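Local coordinates for protein fructose-2,6-bisphosphatase TIGAR B (Danio rerio, PDB 3E9D) that probably hydrolyses fructose 2,6-bisphosphate to fructose 6-phosphate and phosphate, thereby restraining glycolysis and favouring the pentose phosphate pathway, at residues 87-92 with 181-186; 28-33 with 58-63. All coordinates share one frame; numbering follows the deposited sequence.

In the fold
From the N terminus, the chain runs through strand 2-10, which leads to the catalytic His-11, and short helix 15-18 before reaching the loop 28-33. Contact 2 closes the first loop, setting 28-33 against the start of helix 60-71, after helix 33-45 and strand 53-56 have intervened. Contact 1 opens later, beyond strand 81-83, and joins the loop 87-92 to the end of strand 177-182 and the start of helix 184-197. The two loops follow in series, neither nested nor crossed. They nevertheless meet in space, where His-183 packs on Leu-59 and Arg-61, and both reach the same phosphate at the C-terminal edge of the parallel strands.

Contact 1. Residues 87-92 with 181-186. With PO4 (phosphate ion), chain C.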
ATOM      1  N   LEU A  87      -2.592   8.852   2.480  1.00 17.08           N
ATOM      2  CA  LEU A  87      -2.589   7.400   2.729  1.00 17.84           C
ATOM      3  C   LEU A  87      -3.502   6.897   3.865  1.00 17.70           C
ATOM      4  O   LEU A  87      -3.458   5.698   4.193  1.00 18.48           O
ATOM      5  CB  LEU A  87      -1.158   6.910   3.012  1.00 16.88           C
ATOM      6  CG  LEU A  87      -0.113   7.174   1.928  1.00 18.69           C
ATOM      7  CD1 LEU A  87       1.268   6.673   2.387  1.00 16.71           C
ATOM      8  CD2 LEU A  87      -0.532   6.484   0.604  1.00 19.41           C
ATOM      9  N   ARG A  88      -4.278   7.787   4.490  1.00 17.07           N
ATOM     10  CA  ARG A  88      -5.176   7.396   5.586  1.00 17.07           C
ATOM     11  C   ARG A  88      -6.247   6.437   5.107  1.00 17.16           C
ATOM     12  O   ARG A  88      -6.609   6.413   3.919  1.00 16.52           O
ATOM     13  CB  ARG A  88      -5.829   8.612   6.275  1.00 17.25           C
ATOM     14  CG  ARG A  88      -6.838   9.406   5.405  1.00 16.95           C
ATOM     15  CD  ARG A  88      -7.133  10.801   6.048  1.00 17.32           C
ATOM     16  NE  ARG A  88      -8.115  11.562   5.272  1.00 17.39           N
ATOM     17  CZ  ARG A  88      -7.834  12.333   4.220  1.00 18.19           C
ATOM     18  NH1 ARG A  88      -6.584  12.461   3.769  1.00 17.25           N
ATOM     19  NH2 ARG A  88      -8.815  12.983   3.605  1.00 18.20           N
ATOM     20  N   GLU A  89      -6.763   5.666   6.052  1.00 17.30           N
ATOM     21  CA  GLU A  89      -7.798   4.697   5.778  1.00 17.23           C
ATOM     22  C   GLU A  89      -9.073   5.379   5.248  1.00 17.94           C
ATOM     23  O   GLU A  89      -9.336   6.540   5.554  1.00 17.74           O
ATOM     24  CB  GLU A  89      -8.118   3.928   7.070  1.00 17.31           C
ATOM     25  CG  GLU A  89      -9.197   2.821   6.925  1.00 17.73           C
ATOM     26  CD  GLU A  89      -8.866   1.793   5.832  1.00 20.27           C
ATOM     27  OE1 GLU A  89      -8.631   2.202   4.672  1.00 19.33           O
ATOM     28  OE2 GLU A  89      -8.842   0.565   6.127  1.00 20.48           O
ATOM     29  N   ARG A  90      -9.852   4.641   4.457  1.00 17.77           N
ATOM     30  CA  ARG A  90     -11.190   5.056   4.095  1.00 18.46           C
ATOM     31  C   ARG A  90     -11.977   5.538   5.318  1.00 18.82           C
ATOM     32  O   ARG A  90     -11.989   4.881   6.372  1.00 18.54           O
ATOM     33  CB  ARG A  90     -11.925   3.892   3.429  1.00 18.17           C
ATOM     34  CG  ARG A  90     -13.345   4.235   3.025  1.00 18.40           C
ATOM     35  CD  ARG A  90     -13.914   3.146   2.114  1.00 21.35           C
ATOM     36  NE  ARG A  90     -15.216   3.574   1.627  1.00 21.99           N
ATOM     37  CZ  ARG A  90     -16.053   2.806   0.945  1.00 23.11           C
ATOM     38  NH1 ARG A  90     -15.721   1.544   0.645  1.00 20.85           N
ATOM     39  NH2 ARG A  90     -17.219   3.310   0.564  1.00 20.45           N
ATOM     40  N   GLY A  91     -12.631   6.693   5.182  1.00 19.36           N
ATOM     41  CA  GLY A  91     -13.468   7.206   6.268  1.00 18.53           C
ATOM     42  C   GLY A  91     -14.771   6.435   6.362  1.00 18.53           C
ATOM     43  O   GLY A  91     -15.416   6.176   5.346  1.00 18.50           O
ATOM     44  N   PHE A  92     -15.171   6.081   7.585  1.00 18.96           N
ATOM     45  CA  PHE A  92     -16.430   5.349   7.796  1.00 19.83           C
ATOM     46  C   PHE A  92     -17.478   6.140   8.576  1.00 19.04           C
ATOM     47  O   PHE A  92     -18.519   5.595   8.905  1.00 18.99           O
ATOM     48  CB  PHE A  92     -16.168   3.973   8.455  1.00 20.34           C
ATOM     49  CG  PHE A  92     -15.383   3.037   7.569  1.00 23.45           C
ATOM     50  CD1 PHE A  92     -15.974   2.475   6.445  1.00 26.04           C
ATOM     51  CD2 PHE A  92     -14.045   2.777   7.824  1.00 26.00           C
ATOM     52  CE1 PHE A  92     -15.241   1.641   5.601  1.00 28.20           C
ATOM     53  CE2 PHE A  92     -13.303   1.931   6.977  1.00 28.45           C
ATOM     54  CZ  PHE A  92     -13.897   1.372   5.881  1.00 26.38           C
ATOM     55  N   VAL A 181       3.287   2.510   3.827  1.00 18.25           N
ATOM     56  CA  VAL A 181       2.598   1.818   4.929  1.00 17.67           C
ATOM     57  C   VAL A 181       1.228   2.466   5.116  1.00 17.67           C
ATOM     58  O   VAL A 181       1.137   3.670   5.338  1.00 17.05           O
ATOM     59  CB  VAL A 181       3.444   1.776   6.240  1.00 17.46           C
ATOM     60  CG1 VAL A 181       2.715   0.977   7.344  1.00 17.03           C
ATOM     61  CG2 VAL A 181       4.805   1.112   5.959  1.00 18.22           C
ATOM     62  N   SER A 182       0.177   1.659   5.015  1.00 17.48           N
ATOM     63  CA  SER A 182      -1.182   2.165   4.942  1.00 18.21           C
ATOM     64  C   SER A 182      -2.211   1.184   5.549  1.00 18.53           C
ATOM     65  O   SER A 182      -1.914   0.449   6.505  1.00 18.65           O
ATOM     66  CB  SER A 182      -1.526   2.529   3.470  1.00 18.20           C
ATOM     67  OG  SER A 182      -2.768   3.228   3.352  1.00 18.37           O
ATOM     68  N   HIS A 183      -3.414   1.189   4.985  1.00 18.31           N
ATOM     69  CA  HIS A 183      -4.571   0.591   5.616  1.00 18.84           C
ATOM     70  C   HIS A 183      -5.330  -0.310   4.632  1.00 18.84           C
ATOM     71  O   HIS A 183      -5.234  -0.115   3.420  1.00 19.06           O
ATOM     72  CB  HIS A 183      -5.476   1.705   6.130  1.00 18.80           C
ATOM     73  CG  HIS A 183      -4.779   2.641   7.060  1.00 18.59           C
ATOM     74  ND1 HIS A 183      -4.752   2.444   8.420  1.00 18.18           N
ATOM     75  CD2 HIS A 183      -4.046   3.755   6.822  1.00 17.22           C
ATOM     76  CE1 HIS A 183      -4.040   3.403   8.985  1.00 18.45           C
ATOM     77  NE2 HIS A 183      -3.603   4.213   8.035  1.00 18.95           N
ATOM     78  N   GLY A 184      -6.087  -1.264   5.170  1.00 18.04           N
ATOM     79  CA  GLY A 184      -6.658  -2.342   4.385  1.00 18.87           C
ATOM     80  C   GLY A 184      -7.599  -1.899   3.283  1.00 19.18           C
ATOM     81  O   GLY A 184      -7.425  -2.287   2.132  1.00 19.96           O
ATOM     82  N   ALA A 185      -8.598  -1.094   3.628  1.00 18.97           N
ATOM     83  CA  ALA A 185      -9.568  -0.658   2.632  1.00 19.00           C
ATOM     84  C   ALA A 185      -8.896   0.228   1.589  1.00 18.72           C
ATOM     85  O   ALA A 185      -9.084   0.027   0.388  1.00 18.17           O
ATOM     86  CB  ALA A 185     -10.765   0.032   3.273  1.00 18.79           C
ATOM     87  N   PHE A 186      -8.081   1.182   2.049  1.00 18.52           N
ATOM     88  CA  PHE A 186      -7.314   2.031   1.120  1.00 17.62           C
ATOM     89  C   PHE A 186      -6.431   1.233   0.143  1.00 17.15           C
ATOM     90  O   PHE A 186      -6.427   1.500  -1.074  1.00 16.52           O
ATOM     91  CB  PHE A 186      -6.436   3.009   1.896  1.00 17.79           C
ATOM     92  CG  PHE A 186      -5.680   3.957   1.017  1.00 19.11           C
ATOM     93  CD1 PHE A 186      -6.259   5.161   0.620  1.00 18.27           C
ATOM     94  CD2 PHE A 186      -4.377   3.652   0.591  1.00 18.52           C
ATOM     95  CE1 PHE A 186      -5.548   6.064  -0.196  1.00 20.14           C
ATOM     96  CE2 PHE A 186      -3.675   4.535  -0.228  1.00 19.11           C
ATOM     97  CZ  PHE A 186      -4.260   5.748  -0.617  1.00 19.89           C
TER
HETATM   98  P   PO4 C 266      -7.346  -0.592   8.915  1.00 27.55           P
HETATM   99  O1  PO4 C 266      -6.872   0.770   9.355  1.00 25.93           O
HETATM  100  O2  PO4 C 266      -6.410  -1.242   7.924  1.00 24.64           O
HETATM  101  O3  PO4 C 266      -7.448  -1.522  10.102  1.00 28.72           O
HETATM  102  O4  PO4 C 266      -8.732  -0.484   8.317  1.00 27.85           O
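Glu-89 points its carboxylate at the first-turn amides of helix 184-197 in the active site of this histidine phosphatase, of the phosphoglycerate mutase family. Both oxygens use their syn lone pairs: OE1 receives Phe-186 N at 2.9 Å and OE2 receives Ala-185 N at 3.0 Å, so the group is gripped by two successive amides of the helix start. Arg-90 N adds a bond to OE1 from the anti side, somewhat out of the carboxylate plane. The side chain leaves with CG anti to the backbone N (chi1 -179°) and then bends at chi2 (55°), which brings CD back against His-183 CB. Glu-89, the inferred proton donor/acceptor, has OE2 2.4 Å from phosphate O4. With the carboxylate cut back to an alanine, the amides of Ala-185, Phe-186 and Arg-90 would probably lose the acceptor group they share.

His-183, the inferred transition-state stabiliser, stands at the N-cap with Glu-89 CB over one face of its imidazole, a CH-pi contact; the carboxylate and ring planes are 42° apart. Leu-87 O meets the ring's edge at CD2, in plane. Of the two ring nitrogens, NE2 is hydrogen-bonded to Ser-57 OG and ND1 donates to phosphate O1, so imidazole serves here as a fixed donor beside His-11, the residue phosphorylated during catalysis. Gly-184 N reaches phosphate O2 at 2.8 Å, almost straight.

Behind this polar layer Phe-186 turns a ring face to Leu-87 CA, while Leu-87 CD2 approaches ring atom CE2; two bulky apolar residues suit this buried side, which helix 125-146 also covers. Ser-182, whose hydroxyl can donate to a carbonyl beside the buried strand end, gives its OG hydrogen to a lone pair of Leu-87 O in the carbonyl plane, at 2.7 Å.

Contact 2. Residues 28-33 with 58-63; sequences DTPLSD and NLQRAI. With PO4 (phosphate ion), chain C.
Extended loop 28-33 passes the first turn of helix 60-71, coming nearest where the CA atoms of Pro-30 and Arg-61 are 4.9 Å apart, and no direct backbone-to-backbone hydrogen bond joins the two. Asp-28 supplies the direct link instead. Its CG lies anti to the backbone N (chi1 -160°), which carries the carboxylate to the helix start, where OD1 takes Gln-60 N on its syn lone pair at 2.7 Å. A short acidic side chain suits this place, since amides of a first helical turn lack acceptors within the helix.

Gln-60, its chain extended beyond CG, crosses Asp-28 obliquely and brings its amide against Pro-30 CB, the rigid proline ring giving the loop an apolar surface there. Deeper in, Leu-31 CD2 lies 3.6 Å from Arg-61 O and also packs on Thr-65 and Ile-68 of the same helix.

One water fills the angle between the segments: it donates to Asp-28 OD1 and Thr-29 O and accepts from Arg-61 N and Arg-61 NH1. A second bridges Asp-28 OD2 to Asn-58 O.

The Arg-61 guanidinium meets phosphate O1 at the edge, in plane, with NE and NH2 each 2.9 Å away, while NH2 also binds Gly-24 O. Thus NE, NH1 and NH2 all have partners, which fixes the rotation of the planar group. Asp-28 OD1 remains 4.6 Å from Arg-61 NH1, beyond a salt bridge; the water between them links the carboxylate to the arginine indirectly, and the arrangement is consistent with Arg-61 binding the phosphate group of a substrate.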
ATOM      1  N   ASP A  28      -7.823   6.855  16.565  1.00 25.54           N
ATOM      2  CA  ASP A  28      -6.396   6.727  16.279  1.00 25.98           C
ATOM      3  C   ASP A  28      -5.698   5.740  17.242  1.00 26.03           C
ATOM      4  O   ASP A  28      -4.743   6.079  17.921  1.00 26.48           O
ATOM      5  CB  ASP A  28      -5.735   8.118  16.303  1.00 25.97           C
ATOM      6  CG  ASP A  28      -4.396   8.165  15.557  1.00 26.25           C
ATOM      7  OD1 ASP A  28      -4.030   7.212  14.839  1.00 26.47           O
ATOM      8  OD2 ASP A  28      -3.704   9.187  15.675  1.00 26.72           O
ATOM      9  N   THR A  29      -6.182   4.510  17.266  1.00 26.04           N
ATOM     10  CA  THR A  29      -5.675   3.471  18.160  1.00 26.63           C
ATOM     11  C   THR A  29      -4.235   3.021  17.838  1.00 25.16           C
ATOM     12  O   THR A  29      -3.801   3.064  16.680  1.00 24.10           O
ATOM     13  CB  THR A  29      -6.535   2.234  18.042  1.00 27.19           C
ATOM     14  OG1 THR A  29      -6.579   1.865  16.659  1.00 31.11           O
ATOM     15  CG2 THR A  29      -7.946   2.503  18.499  1.00 29.22           C
ATOM     16  N   PRO A  30      -3.497   2.574  18.874  1.00 24.46           N
ATOM     17  CA  PRO A  30      -2.168   2.018  18.666  1.00 23.29           C
ATOM     18  C   PRO A  30      -2.173   0.520  18.308  1.00 22.52           C
ATOM     19  O   PRO A  30      -3.206  -0.149  18.414  1.00 22.53           O
ATOM     20  CB  PRO A  30      -1.483   2.245  20.020  1.00 23.72           C
ATOM     21  CG  PRO A  30      -2.629   2.136  21.034  1.00 24.40           C
ATOM     22  CD  PRO A  30      -3.817   2.760  20.311  1.00 24.16           C
ATOM     23  N   LEU A  31      -1.014   0.009  17.889  1.00 21.18           N
ATOM     24  CA  LEU A  31      -0.813  -1.425  17.716  1.00 19.78           C
ATOM     25  C   LEU A  31      -1.092  -2.142  19.026  1.00 18.88           C
ATOM     26  O   LEU A  31      -0.801  -1.616  20.102  1.00 18.35           O
ATOM     27  CB  LEU A  31       0.636  -1.723  17.317  1.00 19.89           C
ATOM     28  CG  LEU A  31       1.174  -1.212  15.972  1.00 20.79           C
ATOM     29  CD1 LEU A  31       2.657  -1.607  15.801  1.00 21.11           C
ATOM     30  CD2 LEU A  31       0.335  -1.756  14.848  1.00 21.15           C
ATOM     31  N   SER A  32      -1.661  -3.332  18.920  1.00 17.56           N
ATOM     32  CA  SER A  32      -1.762  -4.244  20.048  1.00 17.63           C
ATOM     33  C   SER A  32      -0.428  -4.981  20.174  1.00 17.20           C
ATOM     34  O   SER A  32       0.479  -4.808  19.338  1.00 17.02           O
ATOM     35  CB  SER A  32      -2.879  -5.247  19.800  1.00 17.12           C
ATOM     36  OG  SER A  32      -2.515  -6.125  18.751  1.00 18.70           O
ATOM     37  N   ASP A  33      -0.301  -5.794  21.216  1.00 17.25           N
ATOM     38  CA  ASP A  33       0.879  -6.659  21.349  1.00 16.94           C
ATOM     39  C   ASP A  33       1.088  -7.524  20.112  1.00 16.79           C
ATOM     40  O   ASP A  33       2.219  -7.665  19.622  1.00 16.07           O
ATOM     41  CB  ASP A  33       0.816  -7.560  22.578  1.00 16.17           C
ATOM     42  CG  ASP A  33       2.153  -8.281  22.819  1.00 17.99           C
ATOM     43  OD1 ASP A  33       3.177  -7.567  22.963  1.00 19.28           O
ATOM     44  OD2 ASP A  33       2.205  -9.534  22.816  1.00 15.78           O
ATOM     45  N   ASN A  58      -0.774   9.310   8.272  1.00 21.92           N
ATOM     46  CA  ASN A  58      -0.726  10.096   9.496  1.00 22.58           C
ATOM     47  C   ASN A  58      -1.251   9.343  10.739  1.00 21.86           C
ATOM     48  O   ASN A  58      -1.214   9.889  11.835  1.00 22.95           O
ATOM     49  CB  ASN A  58      -1.603  11.360   9.286  1.00 22.86           C
ATOM     50  CG  ASN A  58      -3.048  11.002   8.952  1.00 24.34           C
ATOM     51  OD1 ASN A  58      -3.306  10.326   7.964  1.00 27.56           O
ATOM     52  ND2 ASN A  58      -3.995  11.434   9.787  1.00 29.99           N
ATOM     53  N   LEU A  59      -1.768   8.122  10.571  1.00 20.73           N
ATOM     54  CA  LEU A  59      -2.430   7.390  11.669  1.00 20.29           C
ATOM     55  C   LEU A  59      -1.431   6.549  12.475  1.00 19.72           C
ATOM     56  O   LEU A  59      -0.546   5.933  11.904  1.00 18.04           O
ATOM     57  CB  LEU A  59      -3.592   6.523  11.136  1.00 20.05           C
ATOM     58  CG  LEU A  59      -4.717   7.330  10.444  1.00 20.91           C
ATOM     59  CD1 LEU A  59      -5.711   6.416   9.699  1.00 19.18           C
ATOM     60  CD2 LEU A  59      -5.426   8.210  11.459  1.00 21.90           C
ATOM     61  N   GLN A  60      -1.572   6.580  13.802  1.00 19.62           N
ATOM     62  CA  GLN A  60      -0.592   5.993  14.721  1.00 19.65           C
ATOM     63  C   GLN A  60      -0.273   4.527  14.394  1.00 19.14           C
ATOM     64  O   GLN A  60       0.901   4.144  14.370  1.00 19.45           O
ATOM     65  CB  GLN A  60      -1.064   6.125  16.177  1.00 20.06           C
ATOM     66  CG  GLN A  60      -0.135   5.438  17.167  1.00 23.76           C
ATOM     67  CD  GLN A  60      -0.544   5.585  18.623  1.00 27.50           C
ATOM     68  OE1 GLN A  60      -1.729   5.729  18.959  1.00 30.28           O
ATOM     69  NE2 GLN A  60       0.447   5.532  19.505  1.00 28.27           N
ATOM     70  N   ARG A  61      -1.305   3.718  14.133  1.00 18.34           N
ATOM     71  CA  ARG A  61      -1.098   2.282  13.866  1.00 17.86           C
ATOM     72  C   ARG A  61      -0.143   2.050  12.687  1.00 17.96           C
ATOM     73  O   ARG A  61       0.643   1.101  12.700  1.00 16.91           O
ATOM     74  CB  ARG A  61      -2.432   1.528  13.671  1.00 17.38           C
ATOM     75  CG  ARG A  61      -3.349   2.048  12.539  1.00 16.18           C
ATOM     76  CD  ARG A  61      -4.795   1.592  12.797  1.00 16.61           C
ATOM     77  NE  ARG A  61      -5.737   1.938  11.727  1.00 20.54           N
ATOM     78  CZ  ARG A  61      -6.464   3.058  11.694  1.00 21.25           C
ATOM     79  NH1 ARG A  61      -6.346   3.954  12.665  1.00 18.84           N
ATOM     80  NH2 ARG A  61      -7.320   3.274  10.698  1.00 20.87           N
ATOM     81  N   ALA A  62      -0.224   2.926  11.683  1.00 17.91           N
ATOM     82  CA  ALA A  62       0.620   2.857  10.483  1.00 18.30           C
ATOM     83  C   ALA A  62       2.029   3.406  10.751  1.00 18.90           C
ATOM     84  O   ALA A  62       3.055   2.779  10.383  1.00 18.18           O
ATOM     85  CB  ALA A  62      -0.060   3.627   9.311  1.00 18.77           C
ATOM     86  N   ILE A  63       2.087   4.575  11.401  1.00 18.32           N
ATOM     87  CA  ILE A  63       3.373   5.139  11.823  1.00 18.67           C
ATOM     88  C   ILE A  63       4.214   4.150  12.657  1.00 17.76           C
ATOM     89  O   ILE A  63       5.406   3.981  12.399  1.00 17.55           O
ATOM     90  CB  ILE A  63       3.197   6.465  12.603  1.00 18.53           C
ATOM     91  CG1 ILE A  63       2.569   7.519  11.666  1.00 19.67           C
ATOM     92  CG2 ILE A  63       4.568   6.945  13.180  1.00 18.40           C
ATOM     93  CD1 ILE A  63       1.956   8.692  12.370  1.00 18.93           C
TER
HETATM   94  P   PO4 C 266      -7.346  -0.592   8.915  1.00 27.55           P
HETATM   95  O1  PO4 C 266      -6.872   0.770   9.355  1.00 25.93           O
HETATM   96  O2  PO4 C 266      -6.410  -1.242   7.924  1.00 24.64           O
HETATM   97  O3  PO4 C 266      -7.448  -1.522  10.102  1.00 28.72           O
HETATM   98  O4  PO4 C 266      -8.732  -0.484   8.317  1.00 27.85           O
HETATM   99  O   HOH W   1      -4.145   4.546  14.493  1.00 20.04           O
HETATM  100  O   HOH W   2      -1.391   9.758  14.715  1.00 26.31           O